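Local coordinates for Avidin/streptavidin (Shewanella denitrificans, PDB 3SZH), which binds biotin with high affinity as an avidin-family beta-barrel, represented here by the ligand-free form of the protein, at residues Ser19-Asn24 with Ile61-Lys66; Gly34-Arg39 with Thr65-Ser70. All coordinates share one frame; numbering follows the deposited sequence.

Contact 1: Ser19-Asn24 with Ile61-Lys66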
loop_
_atom_site.group_PDB
_atom_site.type_symbol
_atom_site.label_atom_id
_atom_site.label_comp_id
_atom_site.label_asym_id
_atom_site.label_seq_id
_atom_site.Cartn_x
_atom_site.Cartn_y
_atom_site.Cartn_z
ATOM N N SER B 19 5.793 17.174 3.853
ATOM C CA SER B 19 6.215 15.819 4.264
ATOM C C SER B 19 7.065 15.184 3.196
ATOM O O SER B 19 6.803 15.375 2.011
ATOM C CB SER B 19 4.981 14.968 4.504
ATOM O OG SER B 19 4.167 15.557 5.495
ATOM N N THR B 20 8.059 14.394 3.594
ATOM C CA THR B 20 8.991 13.804 2.636
ATOM C C THR B 20 8.966 12.273 2.663
ATOM O O THR B 20 9.072 11.649 3.728
ATOM C CB THR B 20 10.432 14.254 2.901
ATOM O OG1 THR B 20 10.467 15.682 2.927
ATOM C CG2 THR B 20 11.414 13.734 1.846
ATOM N N LEU B 21 8.857 11.694 1.473
ATOM C CA LEU B 21 9.204 10.311 1.194
ATOM C C LEU B 21 10.649 10.203 0.772
ATOM O O LEU B 21 11.048 10.795 -0.238
ATOM C CB LEU B 21 8.298 9.731 0.109
ATOM C CG LEU B 21 8.659 8.331 -0.407
ATOM C CD1 LEU B 21 8.431 7.295 0.682
ATOM C CD2 LEU B 21 7.879 7.961 -1.650
ATOM N N TYR B 22 11.426 9.454 1.541
ATOM C CA TYR B 22 12.826 9.122 1.247
ATOM C C TYR B 22 12.846 7.699 0.721
ATOM O O TYR B 22 12.696 6.750 1.525
ATOM C CB TYR B 22 13.689 9.252 2.511
ATOM C CG TYR B 22 13.645 10.606 3.176
ATOM C CD1 TYR B 22 12.675 10.884 4.155
ATOM C CD2 TYR B 22 14.553 11.622 2.828
ATOM C CE1 TYR B 22 12.619 12.121 4.788
ATOM C CE2 TYR B 22 14.520 12.854 3.455
ATOM C CZ TYR B 22 13.549 13.091 4.446
ATOM O OH TYR B 22 13.457 14.313 5.084
ATOM N N ILE B 23 12.952 7.516 -0.587
ATOM C CA ILE B 23 13.058 6.182 -1.141
ATOM C C ILE B 23 14.476 5.689 -0.981
ATOM O O ILE B 23 15.407 6.331 -1.479
ATOM C CB ILE B 23 12.612 6.102 -2.621
ATOM C CG1 ILE B 23 11.185 6.627 -2.813
ATOM C CG2 ILE B 23 12.790 4.689 -3.162
ATOM C CD1 ILE B 23 10.706 6.592 -4.281
ATOM N N ASN B 24 14.644 4.567 -0.291
ATOM C CA ASN B 24 15.933 3.972 -0.065
ATOM C C ASN B 24 16.309 2.994 -1.166
ATOM O O ASN B 24 17.133 3.327 -2.008
ATOM C CB ASN B 24 15.973 3.348 1.315
ATOM C CG ASN B 24 17.266 2.665 1.575
ATOM O OD1 ASN B 24 17.351 1.449 1.463
ATOM N ND2 ASN B 24 18.290 3.430 1.895
ATOM N N ILE B 61 3.696 3.529 -8.793
ATOM C CA ILE B 61 4.288 3.308 -7.462
ATOM C C ILE B 61 3.192 3.184 -6.422
ATOM O O ILE B 61 2.162 3.880 -6.468
ATOM C CB ILE B 61 5.281 4.453 -7.084
ATOM C CG1 ILE B 61 5.912 4.220 -5.703
ATOM C CG2 ILE B 61 4.628 5.828 -7.221
ATOM C CD1 ILE B 61 7.007 5.172 -5.363
ATOM N N SER B 62 3.388 2.268 -5.485
ATOM C CA SER B 62 2.613 2.226 -4.249
ATOM C C SER B 62 3.598 2.297 -3.089
ATOM O O SER B 62 4.689 1.705 -3.150
ATOM C CB SER B 62 1.746 0.957 -4.148
ATOM O OG SER B 62 2.498 -0.176 -3.797
ATOM N N PHE B 63 3.216 2.987 -2.027
ATOM C CA PHE B 63 4.014 2.913 -0.798
ATOM C C PHE B 63 3.104 3.078 0.378
ATOM O O PHE B 63 2.033 3.675 0.277
ATOM C CB PHE B 63 5.186 3.923 -0.818
ATOM C CG PHE B 63 4.785 5.372 -0.989
ATOM C CD1 PHE B 63 4.615 5.923 -2.247
ATOM C CD2 PHE B 63 4.630 6.205 0.141
ATOM C CE1 PHE B 63 4.275 7.266 -2.404
ATOM C CE2 PHE B 63 4.289 7.569 -0.032
ATOM C CZ PHE B 63 4.126 8.081 -1.295
ATOM N N SER B 64 3.515 2.505 1.505
ATOM C CA SER B 64 2.671 2.514 2.702
ATOM C C SER B 64 3.539 2.590 3.942
ATOM O O SER B 64 4.670 2.060 3.992
ATOM C CB SER B 64 1.768 1.276 2.688
ATOM O OG SER B 64 0.996 1.075 3.860
ATOM N N THR B 65 2.998 3.277 4.954
ATOM C CA THR B 65 3.676 3.442 6.229
ATOM C C THR B 65 2.718 3.143 7.364
ATOM O O THR B 65 1.549 3.563 7.344
ATOM C CB THR B 65 4.308 4.843 6.372
ATOM O OG1 THR B 65 5.261 4.823 7.441
ATOM C CG2 THR B 65 3.298 5.930 6.644
ATOM N N LYS B 66 3.225 2.418 8.359
ATOM C CA LYS B 66 2.543 2.227 9.629
ATOM C C LYS B 66 2.982 3.329 10.583
ATOM O O LYS B 66 4.179 3.540 10.793
ATOM C CB LYS B 66 2.877 0.835 10.182
ATOM C CG LYS B 66 2.405 0.588 11.612
ATOM C CD LYS B 66 2.654 -0.868 12.040
ATOM C CE LYS B 66 2.398 -1.038 13.514
ATOM N NZ LYS B 66 2.438 -2.483 13.904
#

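Contact 2: Gly34-Arg39 with Thr65-Ser70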
loop_
_atom_site.group_PDB
_atom_site.type_symbol
_atom_site.label_atom_id
_atom_site.label_comp_id
_atom_site.label_asym_id
_atom_site.label_seq_id
_atom_site.Cartn_x
_atom_site.Cartn_y
_atom_site.Cartn_z
ATOM N N GLY B 34 11.948 2.481 2.305
ATOM C CA GLY B 34 12.280 3.874 2.537
ATOM C C GLY B 34 11.804 4.336 3.887
ATOM O O GLY B 34 11.472 3.524 4.774
ATOM N N SER B 35 11.784 5.643 4.073
ATOM C CA SER B 35 11.353 6.310 5.299
ATOM C C SER B 35 10.435 7.458 4.923
ATOM O O SER B 35 10.560 8.026 3.832
ATOM C CB SER B 35 12.535 6.872 6.085
ATOM O OG SER B 35 13.446 5.858 6.491
ATOM N N TYR B 36 9.545 7.840 5.820
ATOM C CA TYR B 36 8.644 8.969 5.635
ATOM C C TYR B 36 8.740 9.871 6.847
ATOM O O TYR B 36 8.693 9.391 7.993
ATOM C CB TYR B 36 7.233 8.455 5.453
ATOM C CG TYR B 36 6.234 9.465 4.980
ATOM C CD1 TYR B 36 5.534 10.250 5.878
ATOM C CD2 TYR B 36 6.006 9.657 3.620
ATOM C CE1 TYR B 36 4.589 11.184 5.451
ATOM C CE2 TYR B 36 5.040 10.585 3.173
ATOM C CZ TYR B 36 4.352 11.327 4.108
ATOM O OH TYR B 36 3.407 12.235 3.665
ATOM N N ILE B 37 8.848 11.175 6.587
ATOM C CA ILE B 37 8.760 12.165 7.652
ATOM C C ILE B 37 7.581 13.078 7.377
ATOM O O ILE B 37 7.549 13.792 6.355
ATOM C CB ILE B 37 10.055 12.958 7.871
ATOM C CG1 ILE B 37 11.201 12.023 8.279
ATOM C CG2 ILE B 37 9.833 14.058 8.922
ATOM C CD1 ILE B 37 12.564 12.712 8.486
ATOM N N ASN B 38 6.596 13.011 8.264
ATOM C CA ASN B 38 5.399 13.852 8.207
ATOM C C ASN B 38 5.716 15.215 8.788
ATOM O O ASN B 38 6.313 15.346 9.859
ATOM C CB ASN B 38 4.314 13.150 9.039
ATOM C CG ASN B 38 3.070 13.990 9.253
ATOM O OD1 ASN B 38 2.628 14.714 8.363
ATOM N ND2 ASN B 38 2.481 13.867 10.419
ATOM N N ARG B 39 5.287 16.251 8.067
ATOM C CA ARG B 39 5.439 17.623 8.560
ATOM C C ARG B 39 4.144 18.427 8.412
ATOM O O ARG B 39 4.173 19.659 8.322
ATOM C CB ARG B 39 6.605 18.327 7.851
ATOM C CG ARG B 39 7.923 17.586 8.043
ATOM C CD ARG B 39 9.106 18.416 7.589
ATOM N NE ARG B 39 10.346 17.637 7.565
ATOM C CZ ARG B 39 10.713 16.842 6.564
ATOM N NH1 ARG B 39 9.961 16.712 5.484
ATOM N NH2 ARG B 39 11.838 16.155 6.653
ATOM N N THR B 65 2.998 3.277 4.954
ATOM C CA THR B 65 3.676 3.442 6.229
ATOM C C THR B 65 2.718 3.143 7.364
ATOM O O THR B 65 1.549 3.563 7.344
ATOM C CB THR B 65 4.308 4.843 6.372
ATOM O OG1 THR B 65 5.261 4.823 7.441
ATOM C CG2 THR B 65 3.298 5.930 6.644
ATOM N N LYS B 66 3.225 2.418 8.359
ATOM C CA LYS B 66 2.543 2.227 9.629
ATOM C C LYS B 66 2.982 3.329 10.583
ATOM O O LYS B 66 4.179 3.540 10.793
ATOM C CB LYS B 66 2.877 0.835 10.182
ATOM C CG LYS B 66 2.405 0.588 11.612
ATOM C CD LYS B 66 2.654 -0.868 12.040
ATOM C CE LYS B 66 2.398 -1.038 13.514
ATOM N NZ LYS B 66 2.438 -2.483 13.904
ATOM N N TRP B 67 2.023 4.030 11.184
ATOM C CA TRP B 67 2.352 5.160 12.050
ATOM C C TRP B 67 2.706 4.713 13.457
ATOM O O TRP B 67 2.018 5.036 14.442
ATOM C CB TRP B 67 1.219 6.191 12.060
ATOM C CG TRP B 67 0.960 6.792 10.711
ATOM C CD1 TRP B 67 -0.090 6.513 9.863
ATOM C CD2 TRP B 67 1.784 7.731 10.030
ATOM N NE1 TRP B 67 0.035 7.245 8.695
ATOM C CE2 TRP B 67 1.166 8.012 8.784
ATOM C CE3 TRP B 67 2.968 8.397 10.370
ATOM C CZ2 TRP B 67 1.706 8.920 7.870
ATOM C CZ3 TRP B 67 3.506 9.280 9.461
ATOM C CH2 TRP B 67 2.878 9.537 8.232
ATOM N N LEU B 68 3.794 3.963 13.561
ATOM C CA LEU B 68 4.352 3.569 14.842
ATOM C C LEU B 68 5.854 3.536 14.646
ATOM O O LEU B 68 6.354 2.910 13.722
ATOM C CB LEU B 68 3.828 2.192 15.275
ATOM C CG LEU B 68 4.299 1.661 16.634
ATOM C CD1 LEU B 68 3.893 2.615 17.706
ATOM C CD2 LEU B 68 3.761 0.253 16.887
ATOM N N ASN B 69 6.572 4.227 15.518
ATOM C CA ASN B 69 8.028 4.158 15.524
ATOM C C ASN B 69 8.487 4.253 16.990
ATOM O O ASN B 69 7.674 4.109 17.924
ATOM C CB ASN B 69 8.658 5.205 14.574
ATOM C CG ASN B 69 8.479 6.608 15.056
ATOM O OD1 ASN B 69 7.948 6.831 16.142
ATOM N ND2 ASN B 69 8.914 7.570 14.263
ATOM N N SER B 70 9.775 4.497 17.187
ATOM C CA SER B 70 10.339 4.506 18.530
ATOM C C SER B 70 9.956 5.734 19.331
ATOM O O SER B 70 10.230 5.785 20.534
ATOM C CB SER B 70 11.861 4.402 18.480
ATOM O OG SER B 70 12.373 5.411 17.641
#

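Contact 1: Ser19-Asn24 with Ile61-Lys66
L21 and F63 meet across the interior of the avidin barrel, approaching from opposite directions, with methyl CD2 of L21 set over one face of the phenyl ring. Two measurements define this as a CH-pi contact: L21 CD2 lies 3.7 Å from the centroid of the F63 ring, and its direction is only 9° off the ring normal. The second methyl is less centred, L21 CD1 coming to 4.0 Å from F63 CD2, so the leucine fork straddles the middle of the ring and one flank. A chi1 of 58° places the F63 ring between its own backbone N and carbonyl carbon, and chi2 of -87° turns its face toward L21, which reaches inward with CG opposite its backbone N. The 9.3 Å between the CA atoms of L21 and F63 is thus bridged by side chains alone, with no hydrogen bond across the contact.

Packing is sparser beside it. I23 and I61 meet tip to tip through single methyls, I23 CD1 and I61 CD1 being 4.1 Å apart. On the outer side of strand 20-26 the character changes: N24 is exposed and Y22 partly so, the Y22 hydroxyl hydrogen-bonding to R39.

Strands 20-26 and 60-66 are separated in the sheet by strands 31-37 and 50-57, so the contact crosses the barrel interior through side chains and involves no strand pairing. V52 of strand 50-57 packs on both L21 and F63, the F63 ring also stacks with W80 of strand 73-85, and L7 from the N-terminal loop touches both isoleucines.

Contact 2: Gly34-Arg39 with Thr65-Ser70
In the antiparallel avidin beta-barrel, Y36 and W67 meet with N38 at the place where relatives of this family line their biotin pocket, so these side chains probably help to shape the same site here. W67 follows the end of strand 60-66 at a corner of the chain and is the centre of an inverse gamma turn, closed by a weak L68 N to K66 O bond of 2.8 Å. From this turn the indole extends toward strand 31-37, with CG opposite the carbonyl carbon (chi1 -62°). The two ring systems cross obliquely: the centroids of the Y36 ring and the W67 six-membered ring are 5.7 Å apart and the planes stand at 83°.

The T65 methyl CG2 lies over one face of the W67 indole, 3.6 Å from its plane and displaced toward the rim. W67 NE1 is hydrogen-bonded to T78 OG1 of strand 73-85, a polar tie that should limit rotation of the indole. N38 contributes CB, while its OD1 takes a hydrogen bond from the backbone N of A40. At the far end of the indole, W67 CH2 is 3.6 Å from Y36 CD1 and 4.0 Å from N38 CB.

From the N terminus, residues 19-24 come first, then 34-39, then strand 60-66 and the turn after it, where the overlapping segments 61-66 and 65-70 close both contacts. Contact 1 closes a loop with 36 residues between its segments and contact 2 one with 25; contact 2 opens within the first loop and both close on the same stretch, so they converge there and neither nest nor cross cleanly. T65 and K66 belong to both. The centres of the two contacts lie about 8 Å apart, and the first segments are neighbouring strands, joined by a probable hydrogen bond of 2.8 Å between Y22 N and S35 O. Together they tie strands 20-26 and 31-37 to strand 60-66 and its following corner across the barrel.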